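Local coordinates for Nrps/pks (Streptomyces albus, PDB 4OPE), which probably works as a ketosynthase domain, catalysing carbon-carbon bond formation during polyketide chain extension in the AT-less type I synthase that makes oxazolomycin, at residues D44-G49 against S207-Y212; P93-F98 against Y152-N157; A198-V203 against V246-R251; Y307-G312 against T362-Q367. All coordinates share one frame; numbering follows the deposited sequence.

How the contacts relate
All four contacts are buried, at different distances from the chain's centre. Contacts 3 and 4 lie about 11 and 12 Å from it and both reach the same mixed sheet, contact 4 with one segment only. Contact 3 joins two strands by backbone hydrogen bonds and small apolar groups; contact 4 joins a strand to a helix through a buried lysine. Contact 2, at about 15 Å, pairs helices by valine packing and a serine-glutamate hydrogen bond, and it touches contact 3 where Gln94 packs on Val203 and Phe98 on Gly201 and Gly202. Contact 1, about 24 Å out, brings a loop to a helix start through aromatic rings. Contacts 1 and 2 alone reach the second subunit.

Contact 1: residues D44-G49 against S207-Y212; sequences DRWDHG and SHPLKY
Trp46 and Pro209 mark the closest approach of the backbones, 7.0 Å from CA to CA, where an irregular loop passes the turn into helix 210-217 without a hydrogen bond crossing between them. The indole lies flat on the proline: Pro209 CB stands almost straight above the five-membered ring, 3.6 Å from its centroid, in a CH-pi contact, while Pro209 CD, over the same face, reaches Trp46 CE3 at 3.5 Å on the benzene half. With CG held between the backbone N and the carbonyl carbon (chi1 66°), the indole of Trp46 is directed at this turn. Its CZ2 corner then meets Tyr212 CD1 at 3.8 Å, an offset edge-to-face pair with planes at 65°. His48 turns an edge to the face of the same tyrosine, nearly perpendicular, with ring centroids 5.8 Å apart. Trp46 NE1 donates to His48 ND1 (3.0 Å, 168°), close to the plane of both rings, so the two aromatics that meet Tyr212 are tied to each other. The turn has its own brace, His208 ND1 accepting from Leu210 N at 3.0 Å as a helix cap. Leu141 of the second subunit packs on His208 and Pro209. The cluster has this polar link inside it, while Ala64 O satisfies His48 NE2 and Trp66 O satisfies Tyr212 OH; the acceptor role of ND1 is consistent with a neutral His48 protonated on NE2.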
loop_
_atom_site.group_PDB
_atom_site.type_symbol
_atom_site.label_atom_id
_atom_site.label_comp_id
_atom_site.label_asym_id
_atom_site.label_seq_id
_atom_site.Cartn_x
_atom_site.Cartn_y
_atom_site.Cartn_z
ATOM N N ASP A 44 26.300 -17.683 -3.925
ATOM C CA ASP A 44 26.389 -16.763 -2.784
ATOM C C ASP A 44 25.050 -16.322 -2.158
ATOM O O ASP A 44 25.056 -15.597 -1.153
ATOM C CB ASP A 44 27.321 -15.573 -3.061
ATOM C CG ASP A 44 26.884 -14.708 -4.200
ATOM O OD1 ASP A 44 25.904 -15.017 -4.905
ATOM O OD2 ASP A 44 27.562 -13.689 -4.404
ATOM N N ARG A 45 23.928 -16.785 -2.713
ATOM C CA ARG A 45 22.621 -16.501 -2.149
ATOM C C ARG A 45 22.178 -17.636 -1.262
ATOM O O ARG A 45 21.818 -17.432 -0.120
ATOM C CB ARG A 45 21.560 -16.333 -3.249
ATOM C CG ARG A 45 21.825 -15.246 -4.249
ATOM C CD ARG A 45 21.776 -13.866 -3.629
ATOM N NE ARG A 45 21.674 -12.906 -4.724
ATOM C CZ ARG A 45 20.580 -12.226 -5.050
ATOM N NH1 ARG A 45 20.637 -11.399 -6.085
ATOM N NH2 ARG A 45 19.452 -12.348 -4.350
ATOM N N TRP A 46 22.141 -18.835 -1.826
ATOM C CA TRP A 46 21.830 -20.023 -1.052
ATOM C C TRP A 46 22.189 -21.237 -1.881
ATOM O O TRP A 46 22.414 -21.129 -3.098
ATOM C CB TRP A 46 20.362 -20.069 -0.588
ATOM C CG TRP A 46 19.348 -20.210 -1.679
ATOM C CD1 TRP A 46 19.033 -21.338 -2.360
ATOM C CD2 TRP A 46 18.487 -19.189 -2.185
ATOM N NE1 TRP A 46 18.049 -21.083 -3.285
ATOM C CE2 TRP A 46 17.682 -19.776 -3.188
ATOM C CE3 TRP A 46 18.316 -17.835 -1.891
ATOM C CZ2 TRP A 46 16.728 -19.059 -3.902
ATOM C CZ3 TRP A 46 17.349 -17.134 -2.581
ATOM C CH2 TRP A 46 16.585 -17.740 -3.586
ATOM N N ASP A 47 22.280 -22.368 -1.185
ATOM C CA ASP A 47 22.629 -23.639 -1.761
ATOM C C ASP A 47 21.316 -24.205 -2.239
ATOM O O ASP A 47 20.490 -24.668 -1.449
ATOM C CB ASP A 47 23.279 -24.527 -0.688
ATOM C CG ASP A 47 23.575 -25.966 -1.168
ATOM O OD1 ASP A 47 23.533 -26.249 -2.390
ATOM O OD2 ASP A 47 23.857 -26.819 -0.282
ATOM N N HIS A 48 21.102 -24.133 -3.540
ATOM C CA HIS A 48 19.862 -24.604 -4.096
ATOM C C HIS A 48 19.791 -26.138 -4.137
ATOM O O HIS A 48 18.697 -26.695 -4.244
ATOM C CB HIS A 48 19.625 -24.012 -5.476
ATOM C CG HIS A 48 18.182 -23.984 -5.855
ATOM N ND1 HIS A 48 17.252 -23.268 -5.145
ATOM C CD2 HIS A 48 17.501 -24.597 -6.849
ATOM C CE1 HIS A 48 16.057 -23.432 -5.687
ATOM N NE2 HIS A 48 16.180 -24.235 -6.726
ATOM N N GLY A 49 20.938 -26.813 -4.048
ATOM C CA GLY A 49 20.968 -28.273 -3.858
ATOM C C GLY A 49 20.036 -28.750 -2.748
ATOM O O GLY A 49 19.261 -29.664 -2.953
ATOM N N SER A 207 15.634 -12.783 -1.638
ATOM C CA SER A 207 16.605 -12.926 -0.576
ATOM C C SER A 207 16.602 -14.309 0.059
ATOM O O SER A 207 17.591 -14.683 0.650
ATOM C CB SER A 207 16.282 -11.918 0.525
ATOM O OG SER A 207 15.038 -12.272 1.113
ATOM N N HIS A 208 15.492 -15.038 -0.037
ATOM C CA HIS A 208 15.335 -16.257 0.707
ATOM C C HIS A 208 14.776 -17.374 -0.165
ATOM O O HIS A 208 13.893 -17.139 -0.974
ATOM C CB HIS A 208 14.390 -15.964 1.848
ATOM C CG HIS A 208 14.444 -16.949 2.971
ATOM N ND1 HIS A 208 13.905 -18.203 2.873
ATOM C CD2 HIS A 208 14.906 -16.840 4.234
ATOM C CE1 HIS A 208 14.049 -18.843 4.017
ATOM N NE2 HIS A 208 14.648 -18.032 4.864
ATOM N N PRO A 209 15.298 -18.592 -0.009
ATOM C CA PRO A 209 14.855 -19.766 -0.765
ATOM C C PRO A 209 13.402 -20.210 -0.549
ATOM O O PRO A 209 12.856 -20.914 -1.372
ATOM C CB PRO A 209 15.813 -20.869 -0.280
ATOM C CG PRO A 209 16.347 -20.402 1.037
ATOM C CD PRO A 209 16.446 -18.916 0.870
ATOM N N LEU A 210 12.792 -19.838 0.562
ATOM C CA LEU A 210 11.367 -20.108 0.839
ATOM C C LEU A 210 10.480 -19.751 -0.328
ATOM O O LEU A 210 9.601 -20.524 -0.678
ATOM C CB LEU A 210 10.950 -19.333 2.077
ATOM C CG LEU A 210 9.658 -19.532 2.902
ATOM C CD1 LEU A 210 8.440 -18.946 2.223
ATOM C CD2 LEU A 210 9.437 -20.985 3.216
ATOM N N LYS A 211 10.720 -18.588 -0.970
ATOM C CA LYS A 211 9.894 -18.162 -2.121
ATOM C C LYS A 211 9.854 -19.223 -3.225
ATOM O O LYS A 211 8.837 -19.425 -3.883
ATOM C CB LYS A 211 10.401 -16.863 -2.737
ATOM C CG LYS A 211 9.541 -16.415 -3.934
ATOM C CD LYS A 211 9.728 -14.971 -4.359
ATOM C CE LYS A 211 10.980 -14.794 -5.201
ATOM N NZ LYS A 211 11.362 -13.351 -5.325
ATOM N N TYR A 212 10.983 -19.878 -3.442
ATOM C CA TYR A 212 11.075 -20.855 -4.514
ATOM C C TYR A 212 10.296 -22.095 -4.135
ATOM O O TYR A 212 9.720 -22.705 -5.005
ATOM C CB TYR A 212 12.538 -21.144 -4.882
ATOM C CG TYR A 212 13.100 -20.175 -5.924
ATOM C CD1 TYR A 212 13.400 -18.826 -5.620
ATOM C CD2 TYR A 212 13.295 -20.587 -7.206
ATOM C CE1 TYR A 212 13.897 -17.960 -6.599
ATOM C CE2 TYR A 212 13.777 -19.736 -8.184
ATOM C CZ TYR A 212 14.086 -18.430 -7.896
ATOM O OH TYR A 212 14.582 -17.664 -8.941
#

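Contact 2: residues P93-F98 against Y152-N157; sequences PQERIF and YASVAN
Val155 is wedged between Glu95 and Phe98, and its two methyls divide the work. CG1, anti to the backbone N (chi1 -176°), meets Phe98 CD2 at 3.6 Å, the two side chains crossing at about a right angle. CG2 faces the other way along the partner helix and rests on Glu95 CA at 3.9 Å and Glu95 CB at 4.0 Å. The Glu95 chain stays extended beyond CG and runs past Val155 to the serine before it, where Ser154 OG donates to Glu95 OE2 at 2.7 Å, arriving from above the carboxylate plane. The helices themselves are almost parallel, their segment axes 13° apart and 9.0 Å at closest approach, and Glu95 and Val155 come to 4.6 Å between CA atoms. Both belong to the helical layer on one face of the central sheet in this thiolase-like fold: Phe98 touches Val125 of strand 121-126, as does Ala156 from the other helix. Arg158 forms a salt bridge with Glu95 OE2, so one buried carboxylate oxygen is shared by a hydroxyl and a guanidinium group. Helix 152-163 also reaches the dimer interface, where Ser154 packs on Phe279 of the second subunit and Ala153 N bonds to Asp173 of that subunit.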
loop_
_atom_site.group_PDB
_atom_site.type_symbol
_atom_site.label_atom_id
_atom_site.label_comp_id
_atom_site.label_asym_id
_atom_site.label_seq_id
_atom_site.Cartn_x
_atom_site.Cartn_y
_atom_site.Cartn_z
ATOM N N PRO A 93 17.104 -5.903 2.154
ATOM C CA PRO A 93 17.788 -5.212 1.082
ATOM C C PRO A 93 16.869 -4.412 0.177
ATOM O O PRO A 93 17.316 -3.525 -0.501
ATOM C CB PRO A 93 18.465 -6.353 0.304
ATOM C CG PRO A 93 17.830 -7.578 0.754
ATOM C CD PRO A 93 17.453 -7.322 2.164
ATOM N N GLN A 94 15.582 -4.706 0.181
ATOM C CA GLN A 94 14.622 -3.894 -0.559
ATOM C C GLN A 94 14.648 -2.464 -0.029
ATOM O O GLN A 94 14.662 -1.536 -0.804
ATOM C CB GLN A 94 13.215 -4.519 -0.505
ATOM C CG GLN A 94 13.191 -5.902 -1.148
ATOM C CD GLN A 94 11.865 -6.675 -1.049
ATOM O OE1 GLN A 94 11.630 -7.613 -1.837
ATOM N NE2 GLN A 94 11.023 -6.317 -0.094
ATOM N N GLU A 95 14.657 -2.281 1.279
ATOM C CA GLU A 95 14.718 -0.930 1.856
ATOM C C GLU A 95 16.017 -0.205 1.475
ATOM O O GLU A 95 16.030 0.933 1.107
ATOM C CB GLU A 95 14.608 -1.026 3.370
ATOM C CG GLU A 95 14.469 0.301 4.099
ATOM C CD GLU A 95 14.043 0.148 5.571
ATOM O OE1 GLU A 95 13.979 -0.976 6.118
ATOM O OE2 GLU A 95 13.779 1.177 6.208
ATOM N N ARG A 96 17.112 -0.914 1.486
ATOM C CA ARG A 96 18.377 -0.291 1.218
ATOM C C ARG A 96 18.553 0.086 -0.238
ATOM O O ARG A 96 19.033 1.162 -0.576
ATOM C CB ARG A 96 19.471 -1.252 1.601
ATOM C CG ARG A 96 19.352 -1.784 3.037
ATOM C CD ARG A 96 20.549 -2.639 3.359
ATOM N NE ARG A 96 20.184 -3.954 3.840
ATOM C CZ ARG A 96 20.819 -5.064 3.519
ATOM N NH1 ARG A 96 21.819 -5.076 2.640
ATOM N NH2 ARG A 96 20.428 -6.180 4.069
ATOM N N ILE A 97 18.177 -0.831 -1.107
ATOM C CA ILE A 97 18.348 -0.634 -2.525
ATOM C C ILE A 97 17.440 0.461 -3.031
ATOM O O ILE A 97 17.831 1.275 -3.876
ATOM C CB ILE A 97 18.103 -1.946 -3.252
ATOM C CG1 ILE A 97 19.302 -2.849 -2.962
ATOM C CG2 ILE A 97 17.914 -1.705 -4.744
ATOM C CD1 ILE A 97 19.220 -4.206 -3.612
ATOM N N PHE A 98 16.226 0.492 -2.524
ATOM C CA PHE A 98 15.329 1.532 -2.930
ATOM C C PHE A 98 15.835 2.947 -2.552
ATOM O O PHE A 98 15.581 3.918 -3.257
ATOM C CB PHE A 98 13.949 1.276 -2.357
ATOM C CG PHE A 98 12.890 2.088 -2.982
ATOM C CD1 PHE A 98 12.613 1.968 -4.327
ATOM C CD2 PHE A 98 12.182 2.971 -2.257
ATOM C CE1 PHE A 98 11.629 2.736 -4.937
ATOM C CE2 PHE A 98 11.189 3.745 -2.863
ATOM C CZ PHE A 98 10.922 3.626 -4.207
ATOM N N TYR A 152 7.207 -2.875 5.194
ATOM C CA TYR A 152 6.952 -2.272 3.896
ATOM C C TYR A 152 6.896 -0.758 4.055
ATOM O O TYR A 152 7.547 -0.053 3.316
ATOM C CB TYR A 152 5.664 -2.763 3.227
ATOM C CG TYR A 152 5.654 -4.192 2.707
ATOM C CD1 TYR A 152 6.785 -4.982 2.690
ATOM C CD2 TYR A 152 4.479 -4.746 2.197
ATOM C CE1 TYR A 152 6.742 -6.265 2.171
ATOM C CE2 TYR A 152 4.412 -6.049 1.709
ATOM C CZ TYR A 152 5.537 -6.807 1.695
ATOM O OH TYR A 152 5.476 -8.114 1.210
ATOM N N ALA A 153 6.150 -0.251 5.025
ATOM C CA ALA A 153 6.142 1.186 5.286
ATOM C C ALA A 153 7.529 1.732 5.467
ATOM O O ALA A 153 7.791 2.858 5.055
ATOM C CB ALA A 153 5.361 1.486 6.516
ATOM N N SER A 154 8.430 0.952 6.059
ATOM C CA SER A 154 9.799 1.420 6.228
ATOM C C SER A 154 10.514 1.782 4.904
ATOM O O SER A 154 11.260 2.773 4.813
ATOM C CB SER A 154 10.607 0.390 6.973
ATOM O OG SER A 154 11.547 1.047 7.798
ATOM N N VAL A 155 10.256 1.002 3.867
ATOM C CA VAL A 155 10.773 1.330 2.587
ATOM C C VAL A 155 10.332 2.747 2.112
ATOM O O VAL A 155 11.170 3.544 1.602
ATOM C CB VAL A 155 10.391 0.285 1.556
ATOM C CG1 VAL A 155 11.059 0.634 0.245
ATOM C CG2 VAL A 155 10.808 -1.106 2.023
ATOM N N ALA A 156 9.055 3.092 2.264
ATOM C CA ALA A 156 8.657 4.420 1.845
ATOM C C ALA A 156 9.126 5.489 2.848
ATOM O O ALA A 156 9.681 6.520 2.458
ATOM C CB ALA A 156 7.177 4.485 1.646
ATOM N N ASN A 157 8.900 5.230 4.136
ATOM C CA ASN A 157 9.146 6.214 5.207
ATOM C C ASN A 157 10.620 6.618 5.299
ATOM O O ASN A 157 10.954 7.779 5.460
ATOM C CB ASN A 157 8.742 5.630 6.556
ATOM C CG ASN A 157 7.267 5.462 6.723
ATOM O OD1 ASN A 157 6.849 4.783 7.631
ATOM N ND2 ASN A 157 6.477 6.068 5.879
#

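Contact 3: residues A198-V203 against V246-R251; sequences AVAGGV and VLLKRR
Ala198, Ala200, Val246 and Leu248 send their side chains to one face of a twisted strand pair (segment axes at 142°), Val199 and Leu247 to the other, while the facing backbone edges are joined by four N-H...O bonds. On the first face Ala200 CB sits between two branches, 4.0 Å from Leu248 CD1 and 4.1 Å from Val246 CG2. On the second, Leu247 carries CG anti to its own N (chi1 -172°), which brings CD1 within 3.8 Å of Val199 CG2. The pairing is antiparallel: Ala198 with Leu248 and Ala200 with Val246 are hydrogen-bonded pairs, Val199 with Leu247 the non-hydrogen-bonded pair between them. Val246 N points nearly straight at Ala200 O (2.9 Å), whereas Ala198 N reaches Leu248 O at 3.0 Å from above the carbonyl plane. A CA-H...O contact joins Leu247 CA to Ala198 O at 3.5 Å. In the thiolase-type fold this junction sits between helical layers: Ala198 and Leu248 pack on helix 178-192, Val199 and Leu247 on Leu105 of helix 93-108. Val199 turns its backbone bonds to strand 121-126. Side chains meeting across the pair are all apolar, and the backbone polar groups of Ala198, Ala200, Val246 and Leu248 satisfy each other inside the core.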
loop_
_atom_site.group_PDB
_atom_site.type_symbol
_atom_site.label_atom_id
_atom_site.label_comp_id
_atom_site.label_asym_id
_atom_site.label_seq_id
_atom_site.Cartn_x
_atom_site.Cartn_y
_atom_site.Cartn_z
ATOM N N ALA A 198 5.919 13.600 -7.157
ATOM C CA ALA A 198 5.835 12.266 -6.516
ATOM C C ALA A 198 6.882 11.269 -6.963
ATOM O O ALA A 198 7.266 11.252 -8.116
ATOM C CB ALA A 198 4.462 11.674 -6.756
ATOM N N VAL A 199 7.354 10.447 -6.056
ATOM C CA VAL A 199 8.208 9.324 -6.444
ATOM C C VAL A 199 7.327 8.120 -6.483
ATOM O O VAL A 199 6.693 7.837 -5.498
ATOM C CB VAL A 199 9.263 9.062 -5.383
ATOM C CG1 VAL A 199 10.017 7.773 -5.634
ATOM C CG2 VAL A 199 10.198 10.235 -5.329
ATOM N N ALA A 200 7.260 7.416 -7.605
ATOM C CA ALA A 200 6.520 6.118 -7.660
ATOM C C ALA A 200 7.470 5.057 -8.074
ATOM O O ALA A 200 8.178 5.219 -9.058
ATOM C CB ALA A 200 5.409 6.181 -8.698
ATOM N N GLY A 201 7.486 3.962 -7.360
ATOM C CA GLY A 201 8.411 2.892 -7.706
ATOM C C GLY A 201 7.982 1.549 -7.172
ATOM O O GLY A 201 6.870 1.377 -6.622
ATOM N N GLY A 202 8.873 0.576 -7.338
ATOM C CA GLY A 202 8.666 -0.708 -6.720
ATOM C C GLY A 202 9.983 -1.421 -6.633
ATOM O O GLY A 202 10.903 -1.125 -7.391
ATOM N N VAL A 203 10.052 -2.404 -5.749
ATOM C CA VAL A 203 11.286 -3.081 -5.498
ATOM C C VAL A 203 10.980 -4.499 -5.150
ATOM O O VAL A 203 9.969 -4.749 -4.506
ATOM C CB VAL A 203 12.105 -2.397 -4.395
ATOM C CG1 VAL A 203 11.302 -2.196 -3.159
ATOM C CG2 VAL A 203 13.334 -3.215 -4.046
ATOM N N VAL A 246 10.204 6.265 -10.845
ATOM C CA VAL A 246 10.072 7.374 -11.728
ATOM C C VAL A 246 9.703 8.587 -10.894
ATOM O O VAL A 246 9.191 8.477 -9.755
ATOM C CB VAL A 246 8.955 7.136 -12.762
ATOM C CG1 VAL A 246 9.308 5.998 -13.697
ATOM C CG2 VAL A 246 7.624 6.841 -12.103
ATOM N N LEU A 247 9.910 9.766 -11.468
ATOM C CA LEU A 247 9.607 11.024 -10.744
ATOM C C LEU A 247 8.564 11.769 -11.521
ATOM O O LEU A 247 8.717 11.973 -12.724
ATOM C CB LEU A 247 10.864 11.889 -10.554
ATOM C CG LEU A 247 10.653 13.125 -9.645
ATOM C CD1 LEU A 247 10.412 12.731 -8.221
ATOM C CD2 LEU A 247 11.855 14.016 -9.661
ATOM N N LEU A 248 7.514 12.166 -10.818
ATOM C CA LEU A 248 6.310 12.711 -11.434
ATOM C C LEU A 248 6.049 14.175 -11.062
ATOM O O LEU A 248 6.425 14.634 -9.980
ATOM C CB LEU A 248 5.124 11.860 -11.019
ATOM C CG LEU A 248 5.250 10.366 -11.336
ATOM C CD1 LEU A 248 4.300 9.549 -10.473
ATOM C CD2 LEU A 248 4.960 10.119 -12.804
ATOM N N LYS A 249 5.396 14.885 -11.969
ATOM C CA LYS A 249 5.266 16.352 -11.919
ATOM C C LYS A 249 4.091 16.761 -12.805
ATOM O O LYS A 249 3.816 16.082 -13.787
ATOM C CB LYS A 249 6.509 16.977 -12.544
ATOM C CG LYS A 249 7.213 18.078 -11.785
ATOM C CD LYS A 249 8.698 18.004 -12.059
ATOM C CE LYS A 249 9.520 18.927 -11.158
ATOM N NZ LYS A 249 10.869 18.326 -10.871
ATOM N N ARG A 250 3.428 17.870 -12.494
ATOM C CA ARG A 250 2.532 18.514 -13.457
ATOM C C ARG A 250 3.305 19.041 -14.644
ATOM O O ARG A 250 4.404 19.586 -14.460
ATOM C CB ARG A 250 1.800 19.674 -12.824
ATOM C CG ARG A 250 0.686 19.232 -11.924
ATOM C CD ARG A 250 -0.077 20.425 -11.447
ATOM N NE ARG A 250 -0.993 20.137 -10.350
ATOM C CZ ARG A 250 -2.205 19.607 -10.502
ATOM N NH1 ARG A 250 -2.655 19.243 -11.712
ATOM N NH2 ARG A 250 -2.966 19.426 -9.423
ATOM N N ARG A 251 2.750 18.896 -15.857
ATOM C CA ARG A 251 3.442 19.407 -17.052
ATOM C C ARG A 251 3.894 20.859 -16.881
ATOM O O ARG A 251 5.046 21.191 -17.172
ATOM C CB ARG A 251 2.592 19.328 -18.317
ATOM C CG ARG A 251 3.476 19.334 -19.567
ATOM C CD ARG A 251 2.871 19.973 -20.808
ATOM N NE ARG A 251 2.164 19.047 -21.707
ATOM C CZ ARG A 251 2.735 18.170 -22.552
ATOM N NH1 ARG A 251 1.937 17.423 -23.317
ATOM N NH2 ARG A 251 4.076 18.003 -22.635
#

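Contact 4: residues Y307-G312 against T362-Q367; sequences YLEAHG and TKVLLQ
Lys363 NZ reaches across from helix 356-370 to two side chains of the strand region 307-312, in the C-terminal half of the thiolase-like ketosynthase fold. It forms a salt bridge with Glu309 OE1 at 2.6 Å, on the oxygen's syn lone pair, and donates to Tyr307 OH at 2.7 Å, near the plane of the phenol ring. Glu309 arrives through a bend at chi2 (62°) that curls its carboxylate back toward the lysine. One turn along the helix, Gln367 puts its NE2 over the Tyr307 ring, 3.6 Å above the plane and close to the centre, with amide and ring planes 76° apart. The second shell fixes the first: Glu309 OE2 pairs with Val345 N and Gln367 OE1 with Val374 N, so each of these side chains has one end tied outside the contact. The strand's backbone hydrogen-bonds to strand 416-422 and, through Leu308, to Pro341 and Gly343 of strand 340-343; the chain then runs into Ala310, His311 and Gly312, within the EAHGTGT sequence signature of ketosynthases. The buried ammonium group is thus matched by one carboxylate, which should favour its charged form, and beside the charges Val364 CG2 packs on Glu309 CB at 3.9 Å.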
loop_
_atom_site.group_PDB
_atom_site.type_symbol
_atom_site.label_atom_id
_atom_site.label_comp_id
_atom_site.label_asym_id
_atom_site.label_seq_id
_atom_site.Cartn_x
_atom_site.Cartn_y
_atom_site.Cartn_z
ATOM N N TYR A 307 2.357 0.826 -29.288
ATOM C CA TYR A 307 3.024 -0.340 -28.699
ATOM C C TYR A 307 2.308 -0.733 -27.446
ATOM O O TYR A 307 1.797 0.112 -26.737
ATOM C CB TYR A 307 4.496 -0.045 -28.364
ATOM C CG TYR A 307 5.235 -1.206 -27.781
ATOM C CD1 TYR A 307 5.755 -2.196 -28.581
ATOM C CD2 TYR A 307 5.427 -1.302 -26.443
ATOM C CE1 TYR A 307 6.439 -3.264 -28.055
ATOM C CE2 TYR A 307 6.076 -2.384 -25.891
ATOM C CZ TYR A 307 6.576 -3.356 -26.701
ATOM O OH TYR A 307 7.221 -4.414 -26.108
ATOM N N LEU A 308 2.289 -2.031 -27.184
ATOM C CA LEU A 308 1.610 -2.613 -26.010
ATOM C C LEU A 308 2.628 -3.480 -25.267
ATOM O O LEU A 308 3.045 -4.515 -25.776
ATOM C CB LEU A 308 0.419 -3.460 -26.455
ATOM C CG LEU A 308 -0.644 -3.967 -25.461
ATOM C CD1 LEU A 308 -0.189 -5.026 -24.481
ATOM C CD2 LEU A 308 -1.212 -2.821 -24.664
ATOM N N GLU A 309 3.061 -3.003 -24.101
ATOM C CA GLU A 309 3.980 -3.715 -23.232
ATOM C C GLU A 309 3.107 -4.521 -22.359
ATOM O O GLU A 309 2.406 -4.004 -21.460
ATOM C CB GLU A 309 4.815 -2.751 -22.385
ATOM C CG GLU A 309 5.631 -3.405 -21.288
ATOM C CD GLU A 309 6.701 -4.400 -21.780
ATOM O OE1 GLU A 309 7.190 -4.352 -22.958
ATOM O OE2 GLU A 309 7.082 -5.258 -20.944
ATOM N N ALA A 310 3.109 -5.809 -22.642
ATOM C CA ALA A 310 2.088 -6.697 -22.080
ATOM C C ALA A 310 2.552 -7.279 -20.772
ATOM O O ALA A 310 3.749 -7.333 -20.481
ATOM C CB ALA A 310 1.806 -7.810 -23.053
ATOM N N HIS A 311 1.596 -7.764 -20.001
ATOM C CA HIS A 311 1.918 -8.511 -18.817
ATOM C C HIS A 311 2.830 -9.680 -19.132
ATOM O O HIS A 311 3.900 -9.799 -18.549
ATOM C CB HIS A 311 0.666 -8.964 -18.114
ATOM C CG HIS A 311 0.933 -9.576 -16.797
ATOM N ND1 HIS A 311 1.708 -8.954 -15.845
ATOM C CD2 HIS A 311 0.562 -10.772 -16.282
ATOM C CE1 HIS A 311 1.783 -9.739 -14.782
ATOM N NE2 HIS A 311 1.090 -10.844 -15.021
ATOM N N GLY A 312 2.436 -10.535 -20.046
ATOM C CA GLY A 312 3.437 -11.356 -20.754
ATOM C C GLY A 312 4.202 -12.348 -19.905
ATOM O O GLY A 312 5.394 -12.494 -20.023
ATOM N N THR A 362 9.918 1.236 -17.631
ATOM C CA THR A 362 11.230 1.718 -17.969
ATOM C C THR A 362 11.561 1.304 -19.383
ATOM O O THR A 362 12.077 2.091 -20.190
ATOM C CB THR A 362 12.272 1.181 -16.989
ATOM O OG1 THR A 362 11.966 1.643 -15.675
ATOM C CG2 THR A 362 13.661 1.663 -17.322
ATOM N N LYS A 363 11.222 0.077 -19.728
ATOM C CA LYS A 363 11.448 -0.373 -21.096
ATOM C C LYS A 363 10.755 0.519 -22.094
ATOM O O LYS A 363 11.305 0.822 -23.099
ATOM C CB LYS A 363 10.955 -1.777 -21.264
ATOM C CG LYS A 363 11.233 -2.340 -22.629
ATOM C CD LYS A 363 10.067 -3.233 -22.997
ATOM C CE LYS A 363 10.480 -4.299 -23.971
ATOM N NZ LYS A 363 9.265 -5.029 -24.445
ATOM N N VAL A 364 9.543 0.946 -21.825
ATOM C CA VAL A 364 8.850 1.843 -22.746
ATOM C C VAL A 364 9.514 3.235 -22.823
ATOM O O VAL A 364 9.728 3.797 -23.910
ATOM C CB VAL A 364 7.398 1.991 -22.315
ATOM C CG1 VAL A 364 6.694 3.099 -23.094
ATOM C CG2 VAL A 364 6.709 0.665 -22.524
ATOM N N LEU A 365 9.837 3.800 -21.665
ATOM C CA LEU A 365 10.502 5.084 -21.675
ATOM C C LEU A 365 11.749 5.046 -22.536
ATOM O O LEU A 365 12.008 5.969 -23.257
ATOM C CB LEU A 365 10.855 5.521 -20.256
ATOM C CG LEU A 365 9.632 5.710 -19.360
ATOM C CD1 LEU A 365 10.027 6.131 -17.950
ATOM C CD2 LEU A 365 8.640 6.699 -19.956
ATOM N N LEU A 366 12.536 3.996 -22.438
ATOM C CA LEU A 366 13.741 3.879 -23.248
ATOM C C LEU A 366 13.373 3.741 -24.695
ATOM O O LEU A 366 14.034 4.276 -25.548
ATOM C CB LEU A 366 14.603 2.681 -22.818
ATOM C CG LEU A 366 15.186 2.919 -21.428
ATOM C CD1 LEU A 366 15.689 1.664 -20.711
ATOM C CD2 LEU A 366 16.266 4.002 -21.553
ATOM N N GLN A 367 12.307 3.030 -24.981
ATOM C CA GLN A 367 11.877 2.934 -26.372
ATOM C C GLN A 367 11.564 4.355 -26.918
ATOM O O GLN A 367 12.047 4.732 -27.995
ATOM C CB GLN A 367 10.731 1.923 -26.531
ATOM C CG GLN A 367 11.238 0.501 -26.408
ATOM C CD GLN A 367 10.218 -0.585 -26.761
ATOM O OE1 GLN A 367 10.574 -1.709 -27.091
ATOM N NE2 GLN A 367 8.957 -0.251 -26.701
#